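Local coordinates for protein Cry23AA1 (Bacillus thuringiensis, PDB 4RHZ) that binds zinc and pairs with Cry37Aa1 in a binary crystal-protein complex, probably acting as a pore-forming toxin of the aerolysin type, at residues G2-I6 against T86-A91; V17-T21 against Y178-I184; N35-T39 against E117-S121; V50-T56 against A150-N156; R58-S64 against I142-V148. One frame throughout, in Å; residues are numbered along the deposited sequence. Where two conformers were deposited one is given.

Contact 1: residues G2-I6 against T86-A91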
# COMPACT_ATOMS: atom_id res chain seq x y z
N GLY A 2 -0.60 -25.70 0.26
CA GLY A 2 0.28 -26.50 1.17
C GLY A 2 1.54 -26.77 0.38
O GLY A 2 1.85 -26.08 -0.61
N ILE A 3 2.28 -27.74 0.83
CA ILE A 3 3.53 -28.17 0.19
C ILE A 3 3.37 -29.57 -0.47
O ILE A 3 3.01 -30.51 0.21
CB ILE A 3 4.60 -28.34 1.28
CG1 ILE A 3 4.72 -27.02 2.08
CG2 ILE A 3 5.94 -28.77 0.62
CD1 ILE A 3 5.21 -25.80 1.18
N ILE A 4 3.60 -29.66 -1.78
CA ILE A 4 3.64 -30.92 -2.47
C ILE A 4 4.95 -31.62 -2.15
O ILE A 4 6.01 -31.15 -2.58
CB ILE A 4 3.59 -30.73 -3.97
CG1 ILE A 4 2.33 -29.92 -4.37
CG2 ILE A 4 3.69 -32.17 -4.71
CD1 ILE A 4 0.98 -30.62 -3.93
N ASN A 5 4.89 -32.72 -1.41
CA ASN A 5 6.13 -33.50 -1.13
C ASN A 5 6.34 -34.57 -2.27
O ASN A 5 5.55 -35.48 -2.36
CB ASN A 5 6.00 -34.17 0.24
CG ASN A 5 7.26 -34.90 0.65
OD1 ASN A 5 7.78 -35.71 -0.12
ND2 ASN A 5 7.78 -34.61 1.84
N ILE A 6 7.30 -34.36 -3.17
CA ILE A 6 7.53 -35.23 -4.31
C ILE A 6 7.60 -36.72 -3.86
O ILE A 6 6.79 -37.54 -4.30
CB ILE A 6 8.81 -34.87 -5.03
CG1 ILE A 6 8.72 -33.45 -5.60
CG2 ILE A 6 9.10 -35.89 -6.22
CD1 ILE A 6 7.52 -33.26 -6.46
N THR A 86 2.57 -19.99 -0.12
CA THR A 86 1.29 -20.61 0.30
C THR A 86 1.07 -21.91 -0.49
O THR A 86 0.31 -22.81 -0.05
CB THR A 86 0.10 -19.64 0.04
OG1 THR A 86 0.26 -19.12 -1.29
CG2 THR A 86 0.18 -18.45 0.99
N GLU A 87 1.74 -22.05 -1.61
CA GLU A 87 1.66 -23.32 -2.35
C GLU A 87 3.01 -23.66 -2.81
O GLU A 87 3.53 -22.96 -3.68
CB GLU A 87 0.73 -23.21 -3.55
CG GLU A 87 -0.78 -23.26 -3.16
CD GLU A 87 -1.64 -23.23 -4.40
OE1 GLU A 87 -1.57 -22.24 -5.17
OE2 GLU A 87 -2.33 -24.25 -4.67
N GLY A 88 3.60 -24.71 -2.23
CA GLY A 88 5.00 -24.98 -2.48
C GLY A 88 5.28 -26.45 -2.79
O GLY A 88 4.36 -27.23 -3.03
N VAL A 89 6.57 -26.80 -2.75
CA VAL A 89 7.11 -28.07 -3.20
C VAL A 89 8.34 -28.44 -2.37
O VAL A 89 9.18 -27.58 -2.04
CB VAL A 89 7.34 -28.07 -4.74
CG1 VAL A 89 8.52 -27.12 -5.17
CG2 VAL A 89 7.46 -29.51 -5.34
N LYS A 90 8.40 -29.72 -1.96
CA LYS A 90 9.59 -30.27 -1.31
C LYS A 90 10.17 -31.46 -2.12
O LYS A 90 9.53 -32.55 -2.27
CB LYS A 90 9.22 -30.73 0.07
CG LYS A 90 10.40 -31.34 0.89
CD LYS A 90 9.90 -31.53 2.35
CE LYS A 90 10.96 -32.10 3.26
NZ LYS A 90 12.14 -31.23 3.28
N ALA A 91 11.37 -31.22 -2.63
CA ALA A 91 12.14 -32.16 -3.46
C ALA A 91 13.21 -32.60 -2.54
O ALA A 91 13.07 -32.45 -1.34
CB ALA A 91 12.74 -31.44 -4.62
O HOH W 1 10.48 -35.06 -1.63
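Gly-2 opens a short parallel ladder between the N-terminal strand and the end of strand 67-90, its N donating to Thr-86 O at 3.0 Å and its O accepting from Gly-88 N at 2.8 Å. Thr-86 and Glu-87 form a classic bulge opposite Ser-216 of the strand on their other side. Ile-3 lies on the same face of the sheet as Lys-90; its CD1 rests 3.8 Å from Gly-88 CA, against the glycine backbone, while CG2 covers the backbone between Val-89 and Lys-90. Ile-4 bonds through both its backbone N and its O: the N donates to Gly-88 O at 2.8 Å, and the O takes Lys-90 N at 2.9 Å. Asn-5 runs alongside Lys-90, with CG anti to the backbone N (chi1 -176°). Its OD1 caps the helix that follows through Asp-8 N and receives a water that also donates to Lys-90 O. Ile-6 begins that helix, yet its N still donates to Lys-90 O, and its CD1 packs 3.9 Å from Val-89 CG2. All five direct cross-strand hydrogen bonds are thus backbone to backbone, and Lys-90 O, shared by Ile-6 N and the water, ties the ladder to the helix start.

Contact 2: residues V17-T21 against Y178-I184; sequences VYGAT and YRDGALI
Thr-21 and Ala-20, just past the C-terminal end of helix 6-18, meet a beta hairpin whose type I' turn runs from Arg-179 to Ala-182. Gly-19 leaves the helix with positive phi. The Arg-179 side chain starts with CG anti to the backbone N (chi1 -160°) and bends at chi3, which lays the guanidinium against the chain at the helix end. Gly-19 O sits over the centre of one guanidinium face, 3.5 Å from Arg-179 CZ, and Arg-179 NH1 comes within 3.1 Å of Tyr-18 O. As one of two conformers deposited for this exposed side chain, the placement is tentative. From the second hairpin strand Ile-184 points toward the helix end. With its CG1 between the backbone N and the carbonyl carbon (chi1 54°) and the chain then extended, it carries CD1 to 3.5 Å from Tyr-18 O and 4.2 Å from Ala-20 CB. Tyr-18 itself turns its ring away onto Ala-185 and Val-187, leaving CB to face Ile-184. The ladder between strands 22-27 and 146-179 is approached at Tyr-178, whose O accepts from Thr-21 N at 2.8 Å.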
# COMPACT_ATOMS: atom_id res chain seq x y z
N VAL A 17 -0.04 -48.09 -8.12
CA VAL A 17 0.23 -48.69 -9.38
C VAL A 17 0.67 -50.15 -9.23
O VAL A 17 0.24 -51.00 -10.03
CB VAL A 17 1.27 -47.90 -10.15
CG1 VAL A 17 1.85 -48.75 -11.33
CG2 VAL A 17 0.64 -46.57 -10.67
N TYR A 18 1.47 -50.43 -8.19
CA TYR A 18 2.09 -51.74 -8.00
C TYR A 18 1.47 -52.52 -6.87
O TYR A 18 1.82 -53.69 -6.69
CB TYR A 18 3.63 -51.61 -7.77
CG TYR A 18 4.30 -51.08 -9.01
CD1 TYR A 18 4.36 -51.84 -10.16
CD2 TYR A 18 4.77 -49.77 -9.08
CE1 TYR A 18 4.90 -51.35 -11.33
CE2 TYR A 18 5.30 -49.28 -10.25
CZ TYR A 18 5.38 -50.09 -11.38
OH TYR A 18 5.89 -49.62 -12.57
N GLY A 19 0.61 -51.90 -6.07
CA GLY A 19 0.09 -52.61 -4.87
C GLY A 19 1.14 -52.73 -3.79
O GLY A 19 0.94 -53.45 -2.82
N ALA A 20 2.26 -51.99 -3.89
CA ALA A 20 3.25 -51.99 -2.79
C ALA A 20 2.59 -51.52 -1.51
O ALA A 20 1.70 -50.73 -1.58
CB ALA A 20 4.46 -51.08 -3.14
N THR A 21 3.02 -52.01 -0.35
CA THR A 21 2.48 -51.55 0.92
C THR A 21 3.52 -50.78 1.70
O THR A 21 3.20 -50.18 2.69
CB THR A 21 2.04 -52.74 1.85
OG1 THR A 21 3.07 -53.74 1.92
CG2 THR A 21 0.71 -53.34 1.36
N TYR A 178 7.62 -52.74 -1.86
CA TYR A 178 7.61 -54.00 -1.19
C TYR A 178 6.20 -54.33 -0.80
O TYR A 178 5.39 -53.43 -0.60
CB TYR A 178 8.41 -53.96 0.11
CG TYR A 178 9.78 -53.43 -0.04
CD1 TYR A 178 10.88 -54.27 -0.17
CD2 TYR A 178 9.98 -52.02 -0.07
CE1 TYR A 178 12.20 -53.71 -0.30
CE2 TYR A 178 11.22 -51.47 -0.23
CZ TYR A 178 12.34 -52.31 -0.34
OH TYR A 178 13.54 -51.67 -0.45
N ARG A 179 5.94 -55.64 -0.76
CA ARG A 179 4.64 -56.24 -0.39
C ARG A 179 4.91 -57.59 0.29
O ARG A 179 5.71 -58.38 -0.22
CB ARG A 179 3.83 -56.45 -1.68
CG ARG A 179 2.31 -56.59 -1.51
CD ARG A 179 1.77 -57.41 -2.66
NE ARG A 179 0.43 -57.03 -3.09
CZ ARG A 179 0.14 -56.52 -4.28
NH1 ARG A 179 1.12 -56.30 -5.18
NH2 ARG A 179 -1.13 -56.22 -4.57
N ASP A 180 4.27 -57.86 1.43
CA ASP A 180 4.36 -59.22 2.06
C ASP A 180 5.79 -59.75 2.24
O ASP A 180 6.09 -60.91 1.86
CB ASP A 180 3.55 -60.32 1.26
CG ASP A 180 2.07 -59.97 1.09
OD1 ASP A 180 1.55 -60.16 -0.05
OD2 ASP A 180 1.43 -59.51 2.07
N GLY A 181 6.67 -58.92 2.79
CA GLY A 181 8.03 -59.33 3.13
C GLY A 181 8.99 -59.37 1.95
O GLY A 181 10.12 -59.86 2.11
N ALA A 182 8.57 -58.90 0.77
CA ALA A 182 9.39 -58.98 -0.45
C ALA A 182 9.36 -57.70 -1.31
O ALA A 182 8.32 -57.00 -1.38
CB ALA A 182 8.96 -60.19 -1.32
N LEU A 183 10.47 -57.46 -2.00
CA LEU A 183 10.60 -56.35 -2.94
C LEU A 183 9.93 -56.80 -4.19
O LEU A 183 10.37 -57.80 -4.73
CB LEU A 183 12.08 -56.07 -3.22
CG LEU A 183 12.38 -54.97 -4.24
CD1 LEU A 183 13.46 -53.97 -3.80
CD2 LEU A 183 12.74 -55.51 -5.57
N ILE A 184 8.95 -56.05 -4.72
CA ILE A 184 8.20 -56.46 -5.92
C ILE A 184 8.42 -55.46 -7.04
O ILE A 184 7.93 -55.63 -8.14
CB ILE A 184 6.66 -56.49 -5.64
CG1 ILE A 184 6.20 -55.12 -5.08
CG2 ILE A 184 6.33 -57.62 -4.62
CD1 ILE A 184 4.69 -54.81 -5.09

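Contact 3: residues N35-T39 against E117-S121; sequences NESVT and EYNYS
Val-38 puts both its methyl groups among the rings of Tyr-118 and Tyr-120, and this is the tight part of the contact. CG1, anti to the backbone N (chi1 169°), stands over one face of the Tyr-118 ring in a CH-pi contact, 4.2 Å from the centroid and 27° off the normal. The valine side chain stands roughly perpendicular to that of Tyr-118. Its other branch, CG2, lies 4.0 Å from Tyr-118 CB and 4.2 Å from Tyr-120 CE1, where the valine and Tyr-120 side chains run antiparallel past one another. The Tyr-120 hydroxyl extends as far as the backbone of the facing strand, 3.2 Å from Ser-37 N, and is held by hydrogen bonds with Glu-166 O and Thr-97 OG1. Toward Glu-36 the packing thins: its CB touches Tyr-120 OH at 3.6 Å, but the chain bends at chi2 and its carboxylate end leads away. The nearest CA atoms, those of Val-38 and Tyr-118, are 7.8 Å apart, so side chains bridge two layers. Strand 32-40 belongs to the large mixed sheet and strand 111-119 to the four-stranded one; Phe-101 of strand 96-105 and Val-163 of strand 146-179 join Val-38 and Tyr-118 in this core.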
# COMPACT_ATOMS: atom_id res chain seq x y z
N ASN A 35 15.71 -23.02 -13.00
CA ASN A 35 14.85 -21.88 -13.39
C ASN A 35 13.91 -21.52 -12.26
O ASN A 35 12.70 -21.40 -12.48
CB ASN A 35 13.98 -22.23 -14.62
CG ASN A 35 14.79 -22.50 -15.87
OD1 ASN A 35 15.96 -22.10 -15.95
ND2 ASN A 35 14.21 -23.23 -16.83
N GLU A 36 14.43 -21.43 -11.05
CA GLU A 36 13.64 -20.91 -9.92
C GLU A 36 13.29 -19.45 -10.21
O GLU A 36 14.12 -18.67 -10.74
CB GLU A 36 14.43 -20.96 -8.62
CG GLU A 36 14.70 -22.35 -8.11
CD GLU A 36 16.11 -22.81 -8.40
OE1 GLU A 36 16.61 -22.61 -9.53
OE2 GLU A 36 16.72 -23.35 -7.46
N SER A 37 12.07 -19.08 -9.88
CA SER A 37 11.59 -17.78 -10.25
C SER A 37 10.41 -17.41 -9.40
O SER A 37 9.37 -18.08 -9.48
CB SER A 37 11.18 -17.81 -11.71
OG SER A 37 10.61 -16.57 -12.09
N VAL A 38 10.56 -16.37 -8.59
CA VAL A 38 9.41 -15.79 -7.91
C VAL A 38 9.06 -14.46 -8.62
O VAL A 38 9.89 -13.55 -8.72
CB VAL A 38 9.71 -15.56 -6.42
CG1 VAL A 38 8.60 -14.72 -5.77
CG2 VAL A 38 9.95 -16.92 -5.68
N THR A 39 7.85 -14.37 -9.16
CA THR A 39 7.43 -13.19 -9.85
C THR A 39 6.08 -12.65 -9.33
O THR A 39 5.14 -13.41 -9.10
CB THR A 39 7.40 -13.37 -11.40
OG1 THR A 39 6.49 -14.40 -11.71
CG2 THR A 39 8.81 -13.70 -12.00
N GLU A 117 12.93 -13.58 1.07
CA GLU A 117 13.36 -14.93 0.87
C GLU A 117 12.20 -15.94 0.81
O GLU A 117 11.48 -16.15 1.78
CB GLU A 117 14.41 -15.39 1.90
CG GLU A 117 15.25 -16.50 1.16
CD GLU A 117 16.56 -16.79 1.75
OE1 GLU A 117 17.17 -17.78 1.30
OE2 GLU A 117 16.99 -16.06 2.66
N TYR A 118 12.02 -16.53 -0.35
CA TYR A 118 11.09 -17.63 -0.51
C TYR A 118 11.73 -19.03 -0.44
O TYR A 118 12.48 -19.42 -1.34
CB TYR A 118 10.31 -17.45 -1.78
CG TYR A 118 9.45 -16.22 -1.68
CD1 TYR A 118 8.19 -16.27 -1.10
CD2 TYR A 118 9.93 -14.97 -2.12
CE1 TYR A 118 7.41 -15.13 -1.01
CE2 TYR A 118 9.16 -13.82 -2.01
CZ TYR A 118 7.92 -13.90 -1.47
OH TYR A 118 7.18 -12.73 -1.39
N ASN A 119 11.42 -19.73 0.64
CA ASN A 119 11.75 -21.14 0.77
C ASN A 119 10.56 -22.02 0.29
O ASN A 119 9.50 -22.05 0.93
CB ASN A 119 12.12 -21.46 2.21
CG ASN A 119 12.38 -23.03 2.43
OD1 ASN A 119 12.07 -23.91 1.57
ND2 ASN A 119 12.88 -23.36 3.62
N TYR A 120 10.74 -22.70 -0.83
CA TYR A 120 9.62 -23.40 -1.50
C TYR A 120 8.98 -24.53 -0.72
O TYR A 120 7.83 -24.88 -0.96
CB TYR A 120 10.01 -23.92 -2.88
CG TYR A 120 10.34 -22.87 -3.93
CD1 TYR A 120 10.97 -21.67 -3.61
CD2 TYR A 120 10.10 -23.15 -5.27
CE1 TYR A 120 11.33 -20.73 -4.64
CE2 TYR A 120 10.43 -22.23 -6.27
CZ TYR A 120 11.04 -21.05 -5.94
OH TYR A 120 11.37 -20.20 -6.95
N SER A 121 9.69 -25.00 0.30
CA SER A 121 9.35 -26.21 1.04
C SER A 121 8.57 -25.99 2.32
O SER A 121 8.21 -26.99 3.01
CB SER A 121 10.64 -27.01 1.35
OG SER A 121 11.30 -27.18 0.06

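Contact 4: residues V50-T56 against A150-N156; sequences VNNQLTT and AAYIIQN
Val-50 to Thr-56 and Ala-150 to Asn-156 form an antiparallel ladder, broken by a beta bulge, in the long sheet of an aerolysin-family fold. Backbone bonds make the frame. Val-50 with Asn-156 and Asn-52 with Ile-154 are hydrogen-bonded pairs, each joined in both directions. The register then slips by one residue between Gln-53 and Thr-56: Leu-54 N donates to Tyr-152 O at 2.8 Å, while the return bond from Tyr-152 N goes to Thr-55 O instead, at 2.9 Å.

Apolar contacts divide between the two faces. On one, Leu-54 CD1 lies 3.8 Å from Ile-154 CG2, in one of two conformers deposited for Ile-154, and also reaches Tyr-152, whose ring stacks with Phe-73 and whose hydroxyl bonds to Asp-136. On the other, Ile-153 spreads its branches, CG2 to Asn-51 CB at 3.6 Å and CD1 to Gln-53 CG at 3.7 Å, and Thr-56 CG2 packs 3.5 Å from Ala-151 CB.

Polar side chains lie beside the interface with Cry37Aa1. The strand at Val-50, Asn-51 and Asn-52 also pairs in parallel with a strand of the Cry37Aa1 chain, so the sheet continues into the partner, and Asn-51 ND2 donates to Cys-99 O of that chain. The other end of the same amide is gripped within this contact. Gln-155, extended with CG anti to the backbone N (chi1 -177°), brings its amide nearly coplanar with that of Asn-51, 22° between planes, and its NE2 donates at 2.7 Å to a lone pair of Asn-51 OD1.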
# COMPACT_ATOMS: atom_id res chain seq x y z
N VAL A 50 -1.25 7.62 0.94
CA VAL A 50 -2.03 8.48 1.74
C VAL A 50 -1.15 9.48 2.62
O VAL A 50 -0.30 9.03 3.42
CB VAL A 50 -3.02 7.69 2.68
CG1 VAL A 50 -3.78 8.66 3.60
CG2 VAL A 50 -4.04 6.86 1.83
N ASN A 51 -1.44 10.78 2.49
CA ASN A 51 -0.80 11.84 3.25
C ASN A 51 -1.54 11.94 4.53
O ASN A 51 -2.73 12.16 4.52
CB ASN A 51 -0.86 13.20 2.50
CG ASN A 51 0.21 13.31 1.38
OD1 ASN A 51 1.11 12.42 1.23
ND2 ASN A 51 0.16 14.42 0.60
N ASN A 52 -0.84 11.81 5.63
CA ASN A 52 -1.36 11.96 6.94
C ASN A 52 -0.67 13.16 7.61
O ASN A 52 0.56 13.26 7.65
CB ASN A 52 -1.04 10.68 7.79
CG ASN A 52 -1.82 9.45 7.25
OD1 ASN A 52 -3.02 9.26 7.56
ND2 ASN A 52 -1.22 8.78 6.27
N GLN A 53 -1.46 14.01 8.22
CA GLN A 53 -0.89 15.08 8.96
C GLN A 53 -0.63 14.69 10.40
O GLN A 53 -1.55 14.23 11.10
CB GLN A 53 -1.84 16.26 8.90
CG GLN A 53 -1.12 17.48 9.27
CD GLN A 53 -1.95 18.38 10.04
OE1 GLN A 53 -2.15 18.17 11.25
NE2 GLN A 53 -2.47 19.44 9.35
N LEU A 54 0.61 14.87 10.84
CA LEU A 54 1.01 14.46 12.20
C LEU A 54 0.95 15.50 13.29
O LEU A 54 0.27 15.23 14.30
CB LEU A 54 2.39 13.79 12.25
CG LEU A 54 2.45 12.69 11.17
CD1 LEU A 54 3.87 12.26 11.05
CD2 LEU A 54 1.50 11.49 11.49
N THR A 55 1.66 16.65 13.12
CA THR A 55 1.52 17.81 14.02
C THR A 55 1.80 19.00 13.18
O THR A 55 2.27 18.87 12.06
CB THR A 55 2.67 18.04 14.97
OG1 THR A 55 3.76 17.18 14.65
CG2 THR A 55 2.30 18.07 16.38
N THR A 56 1.59 20.16 13.79
CA THR A 56 1.89 21.38 13.14
C THR A 56 2.62 22.31 14.10
O THR A 56 2.44 22.28 15.35
CB THR A 56 0.61 22.07 12.61
OG1 THR A 56 -0.16 22.38 13.75
CG2 THR A 56 -0.24 21.14 11.79
N ALA A 150 3.23 25.32 9.84
CA ALA A 150 4.05 24.35 9.14
C ALA A 150 3.54 22.99 9.65
O ALA A 150 3.64 22.67 10.88
CB ALA A 150 5.58 24.52 9.41
N ALA A 151 2.90 22.25 8.76
CA ALA A 151 2.32 20.91 9.13
C ALA A 151 3.27 19.80 8.62
O ALA A 151 3.72 19.83 7.49
CB ALA A 151 0.89 20.76 8.54
N TYR A 152 3.56 18.83 9.46
CA TYR A 152 4.41 17.70 9.06
C TYR A 152 3.52 16.57 8.52
O TYR A 152 2.59 16.11 9.22
CB TYR A 152 5.19 17.24 10.31
CG TYR A 152 6.35 16.33 10.04
CD1 TYR A 152 7.20 16.56 8.95
CD2 TYR A 152 6.67 15.30 10.93
CE1 TYR A 152 8.30 15.76 8.74
CE2 TYR A 152 7.76 14.46 10.69
CZ TYR A 152 8.55 14.71 9.64
OH TYR A 152 9.64 13.95 9.45
N ILE A 153 3.76 16.18 7.28
CA ILE A 153 2.94 15.22 6.56
C ILE A 153 3.78 13.95 6.33
O ILE A 153 4.93 14.06 5.83
CB ILE A 153 2.57 15.69 5.10
CG1 ILE A 153 1.56 16.87 4.99
CG2 ILE A 153 1.93 14.57 4.34
CD1 ILE A 153 0.91 17.27 6.24
N ILE A 154 3.25 12.76 6.68
CA ILE A 154 3.90 11.49 6.33
C ILE A 154 3.04 10.77 5.27
O ILE A 154 1.83 10.59 5.45
CB ILE A 154 4.24 10.66 7.59
CG1 ILE A 154 5.38 9.65 7.34
CG2 ILE A 154 3.02 9.98 8.15
CD1 ILE A 154 5.13 8.71 6.24
N GLN A 155 3.66 10.44 4.15
CA GLN A 155 2.98 9.80 3.08
C GLN A 155 3.16 8.25 3.21
O GLN A 155 4.24 7.73 3.00
CB GLN A 155 3.50 10.31 1.75
CG GLN A 155 2.79 9.75 0.60
CD GLN A 155 3.15 10.41 -0.68
OE1 GLN A 155 3.80 9.80 -1.55
NE2 GLN A 155 2.75 11.69 -0.83
N ASN A 156 2.07 7.58 3.55
CA ASN A 156 1.99 6.13 3.74
C ASN A 156 1.60 5.36 2.53
O ASN A 156 0.70 5.78 1.80
CB ASN A 156 0.99 5.81 4.83
CG ASN A 156 1.68 5.40 6.07
OD1 ASN A 156 2.16 6.26 6.87
ND2 ASN A 156 1.84 4.04 6.23

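Contact 5: residues R58-S64 against I142-V148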
# COMPACT_ATOMS: atom_id res chain seq x y z
N ARG A 58 3.16 26.35 14.56
CA ARG A 58 2.69 27.64 14.19
C ARG A 58 3.69 28.74 14.74
O ARG A 58 4.13 28.69 15.93
CB ARG A 58 1.29 27.87 14.76
CG ARG A 58 0.69 29.21 14.36
CD ARG A 58 -0.72 29.55 15.01
NE ARG A 58 -1.00 30.99 14.95
CZ ARG A 58 -2.22 31.57 14.83
NH1 ARG A 58 -3.32 30.80 14.71
NH2 ARG A 58 -2.34 32.92 14.81
N VAL A 59 3.99 29.72 13.88
CA VAL A 59 4.88 30.84 14.25
C VAL A 59 4.23 32.13 13.79
O VAL A 59 4.03 32.31 12.61
CB VAL A 59 6.29 30.76 13.62
CG1 VAL A 59 7.24 31.85 14.21
CG2 VAL A 59 6.95 29.37 13.85
N ASP A 60 3.90 32.99 14.75
CA ASP A 60 3.35 34.32 14.51
C ASP A 60 4.49 35.40 14.49
O ASP A 60 5.24 35.53 15.48
CB ASP A 60 2.33 34.66 15.59
CG ASP A 60 1.06 33.77 15.50
OD1 ASP A 60 1.11 32.53 15.32
OD2 ASP A 60 -0.05 34.30 15.63
N ASN A 61 4.67 36.07 13.35
CA ASN A 61 5.55 37.22 13.24
C ASN A 61 4.71 38.50 13.44
O ASN A 61 4.12 39.05 12.49
CB ASN A 61 6.25 37.24 11.88
CG ASN A 61 7.22 38.49 11.71
OD1 ASN A 61 7.42 39.24 12.64
ND2 ASN A 61 7.75 38.70 10.50
N THR A 62 4.58 38.96 14.67
CA THR A 62 3.73 40.14 14.87
C THR A 62 4.47 41.47 14.56
O THR A 62 3.91 42.52 14.79
CB THR A 62 3.20 40.23 16.28
OG1 THR A 62 4.33 40.32 17.15
CG2 THR A 62 2.37 38.99 16.69
N GLY A 63 5.72 41.42 14.06
CA GLY A 63 6.50 42.64 13.84
C GLY A 63 6.47 43.12 12.38
O GLY A 63 5.83 42.49 11.50
N SER A 64 7.18 44.23 12.12
CA SER A 64 7.12 44.89 10.84
C SER A 64 8.24 44.47 9.92
O SER A 64 8.31 44.92 8.79
CB SER A 64 7.06 46.41 11.02
OG SER A 64 6.12 46.72 12.05
N ILE A 142 9.14 34.33 7.35
CA ILE A 142 7.79 34.79 7.66
C ILE A 142 7.61 36.31 7.43
O ILE A 142 8.14 37.10 8.23
CB ILE A 142 7.45 34.50 9.11
CG1 ILE A 142 7.77 33.02 9.42
CG2 ILE A 142 5.99 34.85 9.36
CD1 ILE A 142 7.72 32.70 10.82
N PRO A 143 6.83 36.71 6.41
CA PRO A 143 6.61 38.14 6.26
C PRO A 143 6.04 38.78 7.51
O PRO A 143 5.59 38.11 8.42
CB PRO A 143 5.61 38.25 5.09
CG PRO A 143 5.93 37.02 4.24
CD PRO A 143 6.19 35.94 5.33
N PRO A 144 6.11 40.11 7.56
CA PRO A 144 5.72 40.90 8.72
C PRO A 144 4.24 40.74 8.89
O PRO A 144 3.55 40.65 7.90
CB PRO A 144 6.02 42.35 8.30
CG PRO A 144 6.92 42.28 7.06
CD PRO A 144 6.65 40.93 6.43
N LYS A 145 3.74 40.77 10.12
CA LYS A 145 2.30 40.68 10.37
C LYS A 145 1.70 39.41 9.71
O LYS A 145 0.65 39.46 9.10
CB LYS A 145 1.56 41.97 9.87
CG LYS A 145 2.13 43.31 10.42
CD LYS A 145 1.99 43.43 11.92
CE LYS A 145 2.69 44.71 12.44
NZ LYS A 145 2.52 44.74 13.95
N THR A 146 2.37 38.28 9.81
CA THR A 146 1.89 37.05 9.17
C THR A 146 2.20 35.91 10.11
O THR A 146 3.21 35.93 10.84
CB THR A 146 2.60 36.85 7.83
OG1 THR A 146 2.32 37.98 7.01
CG2 THR A 146 2.12 35.60 7.12
N TYR A 147 1.33 34.92 10.12
CA TYR A 147 1.74 33.70 10.76
C TYR A 147 1.86 32.58 9.74
O TYR A 147 1.36 32.66 8.59
CB TYR A 147 0.84 33.36 11.89
CG TYR A 147 -0.56 32.96 11.51
CD1 TYR A 147 -0.92 31.58 11.42
CD2 TYR A 147 -1.55 33.93 11.31
CE1 TYR A 147 -2.22 31.19 11.12
CE2 TYR A 147 -2.84 33.57 11.01
CZ TYR A 147 -3.17 32.19 10.91
OH TYR A 147 -4.46 31.88 10.61
N VAL A 148 2.56 31.55 10.17
CA VAL A 148 2.84 30.42 9.35
C VAL A 148 2.35 29.19 10.16
O VAL A 148 2.49 29.12 11.41
CB VAL A 148 4.32 30.50 8.98
CG1 VAL A 148 5.12 29.43 9.48
CG2 VAL A 148 4.52 30.81 7.52
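The guanidinium of Arg-58 lies flat on the ring of Tyr-147, planes only 7° apart, with CZ 3.8 Å from the ring centroid in a cation-pi stack. Two features hold this stack in place. Asp-60 forms a side-on salt bridge with the arginine, OD1 taking NE at 2.6 Å and OD2 taking NH2 at 2.8 Å, so the guanidinium is held against rotation and its charge is probably partly balanced. Tyr-147, with CG between its backbone N and carbonyl carbon (chi1 69°), sets its ring against one guanidinium face, and its CB meets Asp-60 OD1. On the opposite face of the sheet Ile-142 CD1 packs 3.5 Å from Val-59 CG1. Asn-61 works with both ends of its amide: ND2 donates to Ile-142 O at 2.8 Å, weakly to Pro-143 O and also to Tyr-65 O, while OD1 accepts from Gly-63 N in an Asx turn. Farther out, the Lys-145 side chain doubles back so that NZ donates to Thr-62 O at 2.8 Å. The backbones pair antiparallel at Val-59 with Val-148. Asn-61 is matched by two residues, Lys-145 and Thr-146, in a G1 bulge where strand 146-179 begins at one far end of the elongated, aerolysin-type sheet.

How the contacts relate
Contacts 4 and 5 join the same two strands, 50-61 and 146-179, yet differ with place: contact 4 combines the strand ladder with the Cry37Aa1 interface, whereas contact 5, farther from the centre, adds to its ladder a cation-pi stack with a salt bridge and an Asx turn. Contact 2 uses the opposite end of strand 146-179 at the surface, its centre about 92 Å from that of contact 5, and has few bonds. Contact 3 is the buried one, made of side chains between two sheets. It touches contact 1 directly, Val-89 N lying 2.9 Å from Tyr-120 O, so the edge ladder of contact 1 adjoins that core. Helix 6-18 connects contacts 1 and 2.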